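Local coordinates for protein dipicolinate synthase subunit A (Bacillus halodurans, PDB 3D4O) that probably takes part, as one subunit of dipicolinate synthase, in oxidising dihydrodipicolinate to dipicolinate, and probably binds a nicotinamide cofactor in a Rossmann-type domain, at residues G13-L18 with V272-A277; V99-I104 with D283-L288; E125-A130 with L163-M168; E200-H203 with Q209-R212; N229-M234 with F252-K257. All coordinates share one frame; numbering follows the deposited sequence.

Contact 1: residues G13-L18 with V272-A277; sequences GDARQL and VAPKTA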
# COMPACT_ATOMS: atom_id res chain seq x y z
N GLY C 13 8.62 21.79 7.48
CA GLY C 13 7.72 20.66 7.71
C GLY C 13 7.20 20.04 6.45
O GLY C 13 7.81 20.11 5.37
N ASP C 14 6.05 19.42 6.61
CA ASP C 14 5.38 18.80 5.49
C ASP C 14 3.92 19.18 5.45
O ASP C 14 3.55 20.25 5.94
CB ASP C 14 5.61 17.28 5.44
CG ASP C 14 5.03 16.53 6.61
OD1 ASP C 14 4.03 16.97 7.20
OD2 ASP C 14 5.53 15.44 6.90
N ALA C 15 3.11 18.34 4.85
CA ALA C 15 1.69 18.70 4.65
C ALA C 15 0.95 18.80 5.96
O ALA C 15 -0.02 19.53 6.07
CB ALA C 15 0.97 17.75 3.65
N ARG C 16 1.45 18.08 6.95
CA ARG C 16 0.89 18.18 8.29
C ARG C 16 0.87 19.60 8.77
O ARG C 16 -0.08 20.04 9.42
CB ARG C 16 1.75 17.43 9.33
CG ARG C 16 1.53 16.00 9.27
CD ARG C 16 2.44 15.27 10.17
NE ARG C 16 3.75 15.12 9.57
CZ ARG C 16 4.58 14.14 9.90
NH1 ARG C 16 4.24 13.30 10.81
NH2 ARG C 16 5.76 14.03 9.34
N GLN C 17 1.94 20.30 8.48
CA GLN C 17 2.10 21.68 8.97
C GLN C 17 1.03 22.62 8.45
O GLN C 17 0.70 23.62 9.11
CB GLN C 17 3.49 22.24 8.70
CG GLN C 17 4.43 21.99 9.84
CD GLN C 17 4.75 20.55 10.08
OE1 GLN C 17 4.86 19.75 9.14
NE2 GLN C 17 4.93 20.20 11.35
N LEU C 18 0.46 22.27 7.31
CA LEU C 18 -0.58 23.09 6.68
C LEU C 18 -1.80 23.17 7.61
O LEU C 18 -2.48 24.19 7.67
CB LEU C 18 -1.00 22.57 5.30
CG LEU C 18 0.07 22.58 4.19
CD1 LEU C 18 -0.46 21.92 2.93
CD2 LEU C 18 0.54 23.98 3.91
N VAL C 272 0.97 9.86 4.16
CA VAL C 272 -0.29 9.17 3.93
C VAL C 272 -1.52 9.75 4.60
O VAL C 272 -2.61 9.49 4.16
CB VAL C 272 -0.21 7.65 4.26
CG1 VAL C 272 0.88 7.00 3.39
CG2 VAL C 272 -0.02 7.39 5.78
N ALA C 273 -1.38 10.52 5.66
CA ALA C 273 -2.58 11.07 6.29
C ALA C 273 -2.28 12.44 6.90
O ALA C 273 -2.55 12.67 8.08
CB ALA C 273 -3.09 10.11 7.38
N PRO C 274 -1.72 13.35 6.09
CA PRO C 274 -1.27 14.63 6.64
C PRO C 274 -2.36 15.50 7.29
O PRO C 274 -2.09 16.25 8.22
CB PRO C 274 -0.64 15.33 5.42
CG PRO C 274 -1.27 14.66 4.23
CD PRO C 274 -1.49 13.25 4.64
N LYS C 275 -3.59 15.37 6.79
CA LYS C 275 -4.70 16.15 7.32
C LYS C 275 -5.01 15.64 8.73
O LYS C 275 -5.06 16.41 9.69
CB LYS C 275 -5.94 16.09 6.43
CG LYS C 275 -7.11 16.90 6.98
CD LYS C 275 -8.28 17.05 6.03
CE LYS C 275 -8.06 18.24 5.08
NZ LYS C 275 -9.29 18.59 4.26
N THR C 276 -5.18 14.30 8.82
CA THR C 276 -5.50 13.66 10.10
C THR C 276 -4.36 13.97 11.10
O THR C 276 -4.60 14.45 12.18
CB THR C 276 -5.67 12.11 10.00
OG1 THR C 276 -6.69 11.78 9.03
CG2 THR C 276 -6.11 11.53 11.33
N ALA C 277 -3.13 13.72 10.68
CA ALA C 277 -1.98 13.87 11.57
C ALA C 277 -1.76 15.32 11.96
O ALA C 277 -1.44 15.64 13.10
CB ALA C 277 -0.73 13.28 10.92
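The guanidinium of Arg16 turns its edge to its own segment, where the Asp14 carboxylate lies, while the aliphatic stem of the same residue leans on Pro274 and Ala277. The grip is side-on: Arg16 NE bonds Asp14 OD1 at 3.0 Å, close to the guanidinium plane and on the syn lone pair, and Arg16 NH2 reaches Asp14 OD2 at 2.8 Å from a direction tilted out of that plane. Asp14 is the N-cap residue, and its OD1 also accepts the capping bond from the backbone N of Arg16, so two donors hold this oxygen. A bend at chi3 (-80°) folds the head of Arg16 back to Asp14 and leaves its methylenes to the partner helix. There Arg16 CD meets Ala277 CB at 3.8 Å, and Arg16 CA directs a C-H at Pro274 O. Beside it, Ala15 CB sits only 3.4 Å from Pro274 CB, a tight apolar pair. A serine in place of Arg16 would probably leave the carboxylate of Asp14 without its counter-charge and open a gap over Ala277. On the far flank, Thr276 OG1 bonds Thr152 N of the second subunit. Gln17 OE1 supplies the reciprocal half of the cap, accepting from Asp14 N at 2.8 Å. Asp14 and Gln17 thus form a capping box, which starts the first helix after strand 7-11 of a Rossmann-type sheet, here butted against the start of the long helix 274-289.

Contact 2: residues V99-I104 with D283-L288; sequences VVYSGI and DVLVKL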
# COMPACT_ATOMS: atom_id res chain seq x y z
N VAL C 99 9.36 28.93 23.79
CA VAL C 99 9.36 27.47 23.80
C VAL C 99 9.47 26.93 22.38
O VAL C 99 8.85 27.43 21.43
CB VAL C 99 8.09 26.90 24.49
CG1 VAL C 99 8.05 25.38 24.44
CG2 VAL C 99 8.00 27.40 25.92
N VAL C 100 10.28 25.89 22.27
CA VAL C 100 10.49 25.22 21.01
C VAL C 100 9.72 23.94 21.05
O VAL C 100 9.78 23.20 22.02
CB VAL C 100 11.97 24.87 20.82
CG1 VAL C 100 12.15 24.23 19.46
CG2 VAL C 100 12.81 26.12 20.96
N TYR C 101 8.97 23.71 19.98
CA TYR C 101 8.15 22.49 19.84
C TYR C 101 8.63 21.61 18.69
O TYR C 101 8.82 22.06 17.57
CB TYR C 101 6.64 22.81 19.60
CG TYR C 101 5.93 23.41 20.79
CD1 TYR C 101 5.91 24.78 20.99
CD2 TYR C 101 5.26 22.59 21.71
CE1 TYR C 101 5.26 25.34 22.09
CE2 TYR C 101 4.62 23.13 22.81
CZ TYR C 101 4.62 24.50 22.99
OH TYR C 101 3.97 25.06 24.07
N SER C 102 8.79 20.34 18.98
CA SER C 102 9.19 19.40 17.96
C SER C 102 8.39 18.10 18.12
O SER C 102 7.51 17.97 18.98
CB SER C 102 10.70 19.12 18.07
OG SER C 102 11.18 18.34 17.00
N GLY C 103 8.70 17.14 17.27
CA GLY C 103 8.12 15.79 17.38
C GLY C 103 9.13 15.06 18.24
O GLY C 103 8.86 14.65 19.39
N ILE C 104 10.32 14.97 17.67
CA ILE C 104 11.48 14.36 18.31
C ILE C 104 12.61 15.34 18.34
O ILE C 104 12.53 16.45 17.82
CB ILE C 104 11.99 13.07 17.58
CG1 ILE C 104 12.56 13.38 16.19
CG2 ILE C 104 10.88 12.02 17.43
CD1 ILE C 104 12.69 12.11 15.30
N ASP C 283 -4.39 20.75 17.19
CA ASP C 283 -5.25 20.75 18.38
C ASP C 283 -4.44 20.84 19.67
O ASP C 283 -4.80 21.58 20.58
CB ASP C 283 -6.09 19.49 18.45
CG ASP C 283 -7.25 19.48 17.47
OD1 ASP C 283 -7.66 20.57 17.02
OD2 ASP C 283 -7.76 18.38 17.18
N VAL C 284 -3.38 20.07 19.75
CA VAL C 284 -2.58 20.03 20.98
C VAL C 284 -1.79 21.33 21.11
O VAL C 284 -1.64 21.90 22.22
CB VAL C 284 -1.68 18.76 21.09
CG1 VAL C 284 -0.58 18.74 20.05
CG2 VAL C 284 -1.07 18.71 22.49
N LEU C 285 -1.37 21.84 19.96
CA LEU C 285 -0.52 23.03 19.92
C LEU C 285 -1.31 24.26 20.38
O LEU C 285 -0.80 25.14 21.11
CB LEU C 285 0.13 23.25 18.54
CG LEU C 285 1.33 22.33 18.22
CD1 LEU C 285 1.76 22.37 16.74
CD2 LEU C 285 2.47 22.76 19.12
N VAL C 286 -2.56 24.32 19.94
CA VAL C 286 -3.43 25.44 20.30
C VAL C 286 -3.56 25.48 21.82
O VAL C 286 -3.45 26.52 22.45
CB VAL C 286 -4.84 25.32 19.66
CG1 VAL C 286 -5.83 26.10 20.48
CG2 VAL C 286 -4.83 25.81 18.21
N LYS C 287 -3.72 24.30 22.39
CA LYS C 287 -3.90 24.15 23.85
C LYS C 287 -2.64 24.53 24.63
O LYS C 287 -2.70 25.26 25.61
CB LYS C 287 -4.32 22.73 24.21
N LEU C 288 -1.51 24.04 24.14
CA LEU C 288 -0.20 24.24 24.79
C LEU C 288 0.27 25.67 24.72
O LEU C 288 0.83 26.20 25.68
CB LEU C 288 0.86 23.31 24.19
CG LEU C 288 0.60 21.83 24.51
CD1 LEU C 288 1.50 20.82 23.74
CD2 LEU C 288 0.71 21.66 26.02
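Tyr101 projects from a strand of the parallel, Rossmann-type sheet formed by the N-terminal part of the chain and meets Leu285 and Leu288 of helix 274-289, which returns from the far end of the sequence to lie against that sheet. With CG anti to the carbonyl carbon (chi1 -69°), the ring is laid along the helix surface. CB is the first atom to feel the helix, with Leu285 CD2 at the limit of contact. Next, CG and CD2 come beneath the same methyl, the separation from Tyr101 CD2 to Leu285 CD2 being 3.8 Å. This is a CH-pi contact: Leu285 CD2 stands 4.1 Å from the ring centroid, over one face but displaced toward the rim. One helical turn further on, Leu288 takes over. Its CD1 comes within 4.0 Å of Tyr101 CE2, and its CB nears the same ring atom and CZ. The two leucines therefore divide the ring between them, Leu285 near its root and Leu288 near its outer end. Around them, Leu63 of the adjoining strand touches both Tyr101 and Leu285, and Ile20 of helix 15-26 also packs on Leu285. At the tip of the side chain, Tyr101 OH rests 3.6 Å from the methylene carbon CB of Leu288.

Contact 3: residues E125-A130 with L163-M168; sequences ERDDIA and LGRVGM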
# COMPACT_ATOMS: atom_id res chain seq x y z
N GLU C 125 6.76 12.43 22.68
CA GLU C 125 6.93 11.80 24.00
C GLU C 125 5.61 11.74 24.74
O GLU C 125 5.53 11.21 25.84
CB GLU C 125 7.94 12.55 24.86
CG GLU C 125 9.33 12.26 24.38
CD GLU C 125 10.39 12.97 25.18
OE1 GLU C 125 10.09 13.77 26.08
OE2 GLU C 125 11.56 12.72 24.85
N ARG C 126 4.57 12.33 24.15
CA ARG C 126 3.26 12.26 24.78
C ARG C 126 2.66 10.98 24.26
O ARG C 126 2.40 10.83 23.07
CB ARG C 126 2.38 13.45 24.44
CG ARG C 126 3.02 14.82 24.69
CD ARG C 126 1.99 15.83 25.17
NE ARG C 126 0.67 15.51 24.65
CZ ARG C 126 -0.45 16.13 24.98
NH1 ARG C 126 -0.41 17.14 25.86
NH2 ARG C 126 -1.60 15.74 24.43
N ASP C 127 2.43 10.03 25.14
CA ASP C 127 2.00 8.70 24.67
C ASP C 127 0.74 8.78 23.86
O ASP C 127 0.59 8.05 22.88
CB ASP C 127 1.89 7.69 25.81
CG ASP C 127 3.23 7.40 26.45
OD1 ASP C 127 4.26 7.38 25.73
OD2 ASP C 127 3.26 7.24 27.69
N ASP C 128 -0.14 9.70 24.23
CA ASP C 128 -1.40 9.82 23.49
C ASP C 128 -1.18 10.22 22.05
O ASP C 128 -1.75 9.63 21.12
CB ASP C 128 -2.45 10.71 24.18
CG ASP C 128 -1.99 12.15 24.42
OD1 ASP C 128 -0.78 12.48 24.42
OD2 ASP C 128 -2.90 12.94 24.69
N ILE C 129 -0.33 11.22 21.87
CA ILE C 129 -0.05 11.73 20.52
C ILE C 129 0.67 10.64 19.74
O ILE C 129 0.35 10.33 18.59
CB ILE C 129 0.80 13.01 20.55
CG1 ILE C 129 0.06 14.16 21.23
CG2 ILE C 129 1.19 13.41 19.13
CD1 ILE C 129 -1.29 14.46 20.59
N ALA C 130 1.62 10.01 20.41
CA ALA C 130 2.42 8.94 19.79
C ALA C 130 1.48 7.81 19.33
O ALA C 130 1.58 7.30 18.22
CB ALA C 130 3.49 8.41 20.77
N LEU C 163 7.09 -4.17 20.76
CA LEU C 163 5.69 -4.03 21.01
C LEU C 163 5.43 -2.76 21.84
O LEU C 163 4.68 -2.73 22.82
CB LEU C 163 5.06 -5.26 21.63
CG LEU C 163 3.53 -5.17 21.48
CD1 LEU C 163 3.01 -5.89 20.20
CD2 LEU C 163 2.87 -5.74 22.67
N GLY C 164 6.11 -1.71 21.41
CA GLY C 164 5.87 -0.38 21.96
C GLY C 164 4.62 0.23 21.34
O GLY C 164 3.78 -0.47 20.74
N ARG C 165 4.54 1.55 21.43
CA ARG C 165 3.34 2.28 20.98
C ARG C 165 3.08 2.08 19.51
O ARG C 165 1.93 1.96 19.08
CB ARG C 165 3.44 3.78 21.33
CG ARG C 165 3.58 4.05 22.86
CD ARG C 165 4.11 5.43 23.23
NE ARG C 165 5.31 5.79 22.46
CZ ARG C 165 5.91 6.97 22.51
NH1 ARG C 165 5.46 7.93 23.31
NH2 ARG C 165 6.96 7.20 21.75
N VAL C 166 4.13 1.98 18.72
CA VAL C 166 3.92 1.84 17.30
C VAL C 166 3.75 0.38 16.88
O VAL C 166 2.89 0.01 16.04
CB VAL C 166 5.09 2.41 16.52
CG1 VAL C 166 4.90 2.12 15.01
CG2 VAL C 166 5.23 3.94 16.81
N GLY C 167 4.62 -0.42 17.46
CA GLY C 167 4.73 -1.83 17.15
C GLY C 167 3.41 -2.50 17.39
O GLY C 167 3.01 -3.36 16.65
N MSE C 168 2.74 -2.08 18.45
CA MSE C 168 1.45 -2.67 18.79
C MSE C 168 0.40 -2.38 17.72
O MSE C 168 -0.43 -3.22 17.40
CB MSE C 168 0.97 -2.20 20.15
CG MSE C 168 -0.49 -2.53 20.35
SE MSE C 168 -0.97 -2.58 22.18
CE MSE C 168 0.30 -3.98 22.43
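Arg165 spans the gap to Asp127 and Ala130 and supplies almost all that its segment brings to the contact. Its NH1 donates to Asp127 OD1 at 2.8 Å, a salt bridge on the anti lone pair of the carboxylate. The bond is bent (138° at the hydrogen), Asp127 OD1 lies 27° out of the guanidinium plane, and the two flat groups stand almost perpendicular, 82° apart, so a single oxygen does the work and no paired grip forms. Ala130 CB covers one guanidinium face over its centre, 3.3 Å from Arg165 CZ. A bend at chi3 (-48°) swings the head of Arg165 across this methyl while its CD passes close to Asp127 OD1. Behind the arginine, a glycine-rich pattern resembling the dinucleotide-binding loop of Rossmann folds runs from the turn after strand 157-161, at Gly164, into the first turn of helix 165-176, at Gly167, where a side chain would be crowded by Leu163 CA. On the other side, Asp127 belongs to the first turn of helix 127-148, just after the N-cap residue Arg126. Arg126 bridges Asp128, its NH2 lying 3.1 Å from Asp128 OD2, and leans against Val284 of helix 274-289. Arg165 NH1 has a further, weak bond to Met124 O.

Contact 4: residues E200-H203 with Q209-R212; sequences EPFH and QELR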
# COMPACT_ATOMS: atom_id res chain seq x y z
N GLU C 200 2.35 -14.62 17.34
CA GLU C 200 3.42 -15.49 17.83
C GLU C 200 4.55 -14.67 18.44
O GLU C 200 5.24 -13.95 17.73
CB GLU C 200 3.98 -16.37 16.70
CG GLU C 200 5.16 -17.20 17.20
CD GLU C 200 5.88 -18.01 16.12
OE1 GLU C 200 5.42 -18.09 14.95
OE2 GLU C 200 6.94 -18.58 16.47
N PRO C 201 4.73 -14.77 19.76
CA PRO C 201 5.83 -14.01 20.32
C PRO C 201 7.12 -14.74 20.26
O PRO C 201 7.14 -15.97 20.17
CB PRO C 201 5.45 -13.90 21.80
CG PRO C 201 4.68 -15.13 22.10
CD PRO C 201 3.97 -15.51 20.79
N PHE C 202 8.19 -13.99 20.28
CA PHE C 202 9.52 -14.57 20.39
C PHE C 202 10.46 -13.63 21.10
O PHE C 202 10.34 -12.44 20.96
CB PHE C 202 10.09 -15.00 19.04
CG PHE C 202 10.42 -13.86 18.09
CD1 PHE C 202 9.45 -13.33 17.27
CD2 PHE C 202 11.72 -13.40 17.97
CE1 PHE C 202 9.74 -12.34 16.36
CE2 PHE C 202 12.04 -12.40 17.06
CZ PHE C 202 11.05 -11.87 16.26
N HIS C 203 11.40 -14.16 21.88
CA HIS C 203 12.34 -13.29 22.57
C HIS C 203 13.26 -12.72 21.52
O HIS C 203 13.81 -13.42 20.66
CB HIS C 203 13.14 -14.01 23.67
CG HIS C 203 13.84 -13.08 24.61
ND1 HIS C 203 15.11 -12.59 24.37
CD2 HIS C 203 13.47 -12.58 25.81
CE1 HIS C 203 15.48 -11.83 25.38
NE2 HIS C 203 14.51 -11.80 26.27
N GLN C 209 17.25 -16.81 14.49
CA GLN C 209 16.54 -18.09 14.30
C GLN C 209 15.14 -17.83 13.83
O GLN C 209 14.65 -18.44 12.89
CB GLN C 209 16.53 -18.88 15.62
CG GLN C 209 15.52 -20.01 15.72
CD GLN C 209 15.46 -20.57 17.15
OE1 GLN C 209 16.51 -20.80 17.80
NE2 GLN C 209 14.25 -20.77 17.67
N GLU C 210 14.51 -16.85 14.44
CA GLU C 210 13.07 -16.64 14.19
C GLU C 210 12.72 -15.97 12.87
O GLU C 210 11.61 -16.17 12.33
CB GLU C 210 12.44 -15.92 15.38
CG GLU C 210 12.58 -16.75 16.65
CD GLU C 210 11.82 -18.06 16.57
OE1 GLU C 210 10.76 -18.11 15.89
OE2 GLU C 210 12.29 -19.02 17.20
N LEU C 211 13.69 -15.27 12.29
CA LEU C 211 13.45 -14.49 11.06
C LEU C 211 13.88 -15.17 9.78
O LEU C 211 13.86 -14.55 8.71
CB LEU C 211 14.11 -13.11 11.13
CG LEU C 211 13.64 -12.13 12.22
CD1 LEU C 211 14.22 -10.74 11.96
CD2 LEU C 211 12.15 -12.08 12.30
N ARG C 212 14.31 -16.41 9.90
CA ARG C 212 14.83 -17.14 8.75
C ARG C 212 13.77 -17.49 7.71
O ARG C 212 14.10 -17.82 6.57
CB ARG C 212 15.68 -18.35 9.16
CG ARG C 212 15.01 -19.50 9.84
CD ARG C 212 16.08 -20.29 10.61
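Phe202, in edge strand 200-203, and Glu210, at the end of the short helix 207-210, bring their backbones to a CA separation of 7.4 Å, and both point their CB atoms across the gap. Leu211 has already left helical angles, so its side chain enters from the turn beyond. Phe202 takes the crowded position, with CG between the backbone N and the carbonyl carbon (chi1 68°), which swings the ring under the helix end. Over one face, offset toward the rim, lies Glu210 CB in a CH-pi contact, 3.9 Å from the ring centroid and 3.7 Å from Phe202 CD2. Glu210 CG follows along CD2 and CB of Phe202, so the acid meets the ring with its methylenes. Leu211 CD2 comes to the ring's outer end, 4.1 Å from Phe202 CZ. Glu210 bends at chi2 (-64°), and its OE1 comes 3.9 Å from Glu200 OE2; this approach of like charges is probably mildly unfavourable, though Glu210 OE1 has a hydrogen-bond partner outside the two segments. With an alanine here in place of Phe202, the methylenes of Glu210 would probably lose their aromatic floor and a gap would open beside Leu211. The contact closes the crossover from strand 200-203 toward strand 216-219, characteristic of the Rossmann fold: Phe202 pairs by backbone with Val183 and packs on Leu161, while Leu211 reaches Ala159 of strand 157-161 and Val230 of helix 228-233.

Contact 5: residues N229-M234 with F252-K257; sequences NVLAEM and FRYAEK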
# COMPACT_ATOMS: atom_id res chain seq x y z
N ASN C 229 24.13 -10.93 11.19
CA ASN C 229 23.86 -12.37 11.43
C ASN C 229 22.40 -12.66 11.27
O ASN C 229 22.00 -13.73 10.80
CB ASN C 229 24.38 -12.89 12.78
CG ASN C 229 25.70 -13.65 12.63
OD1 ASN C 229 25.80 -14.57 11.81
ND2 ASN C 229 26.70 -13.28 13.44
N VAL C 230 21.58 -11.69 11.63
CA VAL C 230 20.14 -11.88 11.50
C VAL C 230 19.83 -11.88 10.01
O VAL C 230 19.22 -12.81 9.47
CB VAL C 230 19.36 -10.75 12.20
CG1 VAL C 230 17.88 -10.82 11.84
CG2 VAL C 230 19.56 -10.86 13.71
N LEU C 231 20.25 -10.81 9.38
CA LEU C 231 20.08 -10.64 7.94
C LEU C 231 20.59 -11.86 7.17
O LEU C 231 19.95 -12.31 6.24
CB LEU C 231 20.78 -9.36 7.43
CG LEU C 231 20.10 -8.02 7.78
CD1 LEU C 231 20.99 -6.82 7.49
CD2 LEU C 231 18.79 -7.87 7.07
N ALA C 232 21.72 -12.41 7.60
CA ALA C 232 22.33 -13.53 6.88
C ALA C 232 21.43 -14.78 6.81
O ALA C 232 21.52 -15.58 5.87
CB ALA C 232 23.67 -13.90 7.50
N GLU C 233 20.54 -14.91 7.78
CA GLU C 233 19.63 -16.07 7.86
C GLU C 233 18.28 -15.85 7.22
O GLU C 233 17.48 -16.76 7.05
CB GLU C 233 19.45 -16.49 9.33
CG GLU C 233 20.61 -17.37 9.82
CD GLU C 233 20.60 -18.72 9.10
OE1 GLU C 233 19.52 -19.36 9.07
OE2 GLU C 233 21.65 -19.12 8.56
N MSE C 234 18.04 -14.61 6.84
CA MSE C 234 16.74 -14.25 6.24
C MSE C 234 16.61 -14.69 4.81
O MSE C 234 17.60 -14.88 4.14
CB MSE C 234 16.51 -12.73 6.28
CG MSE C 234 16.07 -12.26 7.63
SE MSE C 234 15.95 -10.31 7.73
CE MSE C 234 15.86 -9.85 5.89
N PHE C 252 22.11 -1.69 7.55
CA PHE C 252 21.79 -1.33 6.16
C PHE C 252 22.93 -1.61 5.21
O PHE C 252 22.71 -1.90 4.04
CB PHE C 252 21.36 0.14 6.01
CG PHE C 252 20.07 0.48 6.72
CD1 PHE C 252 18.86 -0.00 6.25
CD2 PHE C 252 20.08 1.29 7.85
CE1 PHE C 252 17.69 0.30 6.91
CE2 PHE C 252 18.91 1.60 8.50
CZ PHE C 252 17.72 1.11 8.04
N ARG C 253 24.16 -1.55 5.72
CA ARG C 253 25.30 -1.78 4.85
C ARG C 253 25.32 -3.26 4.52
O ARG C 253 25.51 -3.66 3.37
CB ARG C 253 26.62 -1.29 5.48
N TYR C 254 25.09 -4.10 5.52
CA TYR C 254 25.12 -5.55 5.28
C TYR C 254 23.93 -6.02 4.45
O TYR C 254 24.06 -6.88 3.59
CB TYR C 254 25.20 -6.37 6.58
CG TYR C 254 25.35 -7.84 6.28
CD1 TYR C 254 26.57 -8.37 5.92
CD2 TYR C 254 24.25 -8.71 6.32
CE1 TYR C 254 26.73 -9.70 5.62
CE2 TYR C 254 24.40 -10.06 6.02
CZ TYR C 254 25.64 -10.55 5.67
OH TYR C 254 25.82 -11.88 5.37
N ALA C 255 22.78 -5.42 4.70
CA ALA C 255 21.55 -5.81 3.98
C ALA C 255 21.79 -5.63 2.50
O ALA C 255 21.57 -6.50 1.67
CB ALA C 255 20.36 -4.93 4.42
N GLU C 256 22.28 -4.45 2.22
CA GLU C 256 22.60 -4.03 0.86
C GLU C 256 23.60 -5.00 0.22
O GLU C 256 23.41 -5.47 -0.90
CB GLU C 256 23.15 -2.62 0.93
CG GLU C 256 23.46 -1.96 -0.38
CD GLU C 256 23.76 -0.47 -0.19
OE1 GLU C 256 23.15 0.18 0.71
OE2 GLU C 256 24.59 0.06 -0.95
N LYS C 257 24.60 -5.36 1.00
CA LYS C 257 25.64 -6.27 0.55
C LYS C 257 25.08 -7.64 0.19
O LYS C 257 25.49 -8.25 -0.79
CB LYS C 257 26.74 -6.41 1.60
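Tyr254 sets the edge of its ring against Leu231, whose CB lies in the ring plane, 3.7 Å from Tyr254 CD2. The ring is carried out toward the neighbouring helix because Tyr254 CG lies opposite the backbone N (chi1 -175°), and its rim runs on to Ala232. There Tyr254 OH ends 3.6 Å from Ala232 CB. Leu231 answers in the reverse direction: its CD1 reaches past the tyrosine to the other helix, 3.7 Å from Ala255 CB and close to Ala255 N. The two helical segments run nearly parallel, crossing at -23° with their axes 9.6 Å apart at closest approach. The alanine lets the leucine methyl come up to the helix backbone. Such side-by-side helices follow from successive beta-alpha units of a Rossmann-type sheet, with strand 239-242 between the two helices in the chain and strand 261-264 after them. Ala255 also packs on Ala262 of that last strand, and Arg258 NH1 bonds the carbonyl O of Leu231. No hydrogen bond joins the two segments directly, so their fit rests on the shapes of a leucine, two alanines and a ring edge, and the phenol contributes its bulk here and not a polar link.

In the fold
Contacts 1 and 2 are buried and share helix 274-289, each joining it to the N-terminal sheet region: its start meets helix 15-26 in contact 1, its later turns meet strand 99-102 in contact 2. Contact 3 lies at the surface between the two Rossmann-type units and touches contact 2. Contacts 4 and 5, partly buried, stay within the second unit and touch each other. Chemistry follows place. The exposed contact 3 depends on a salt bridge between segments; contact 1 confines its charges to one segment and meets the other with carbon and a carbonyl oxygen; contacts 2, 4 and 5 rely on aromatic rings, with two carboxylates near each other in contact 4.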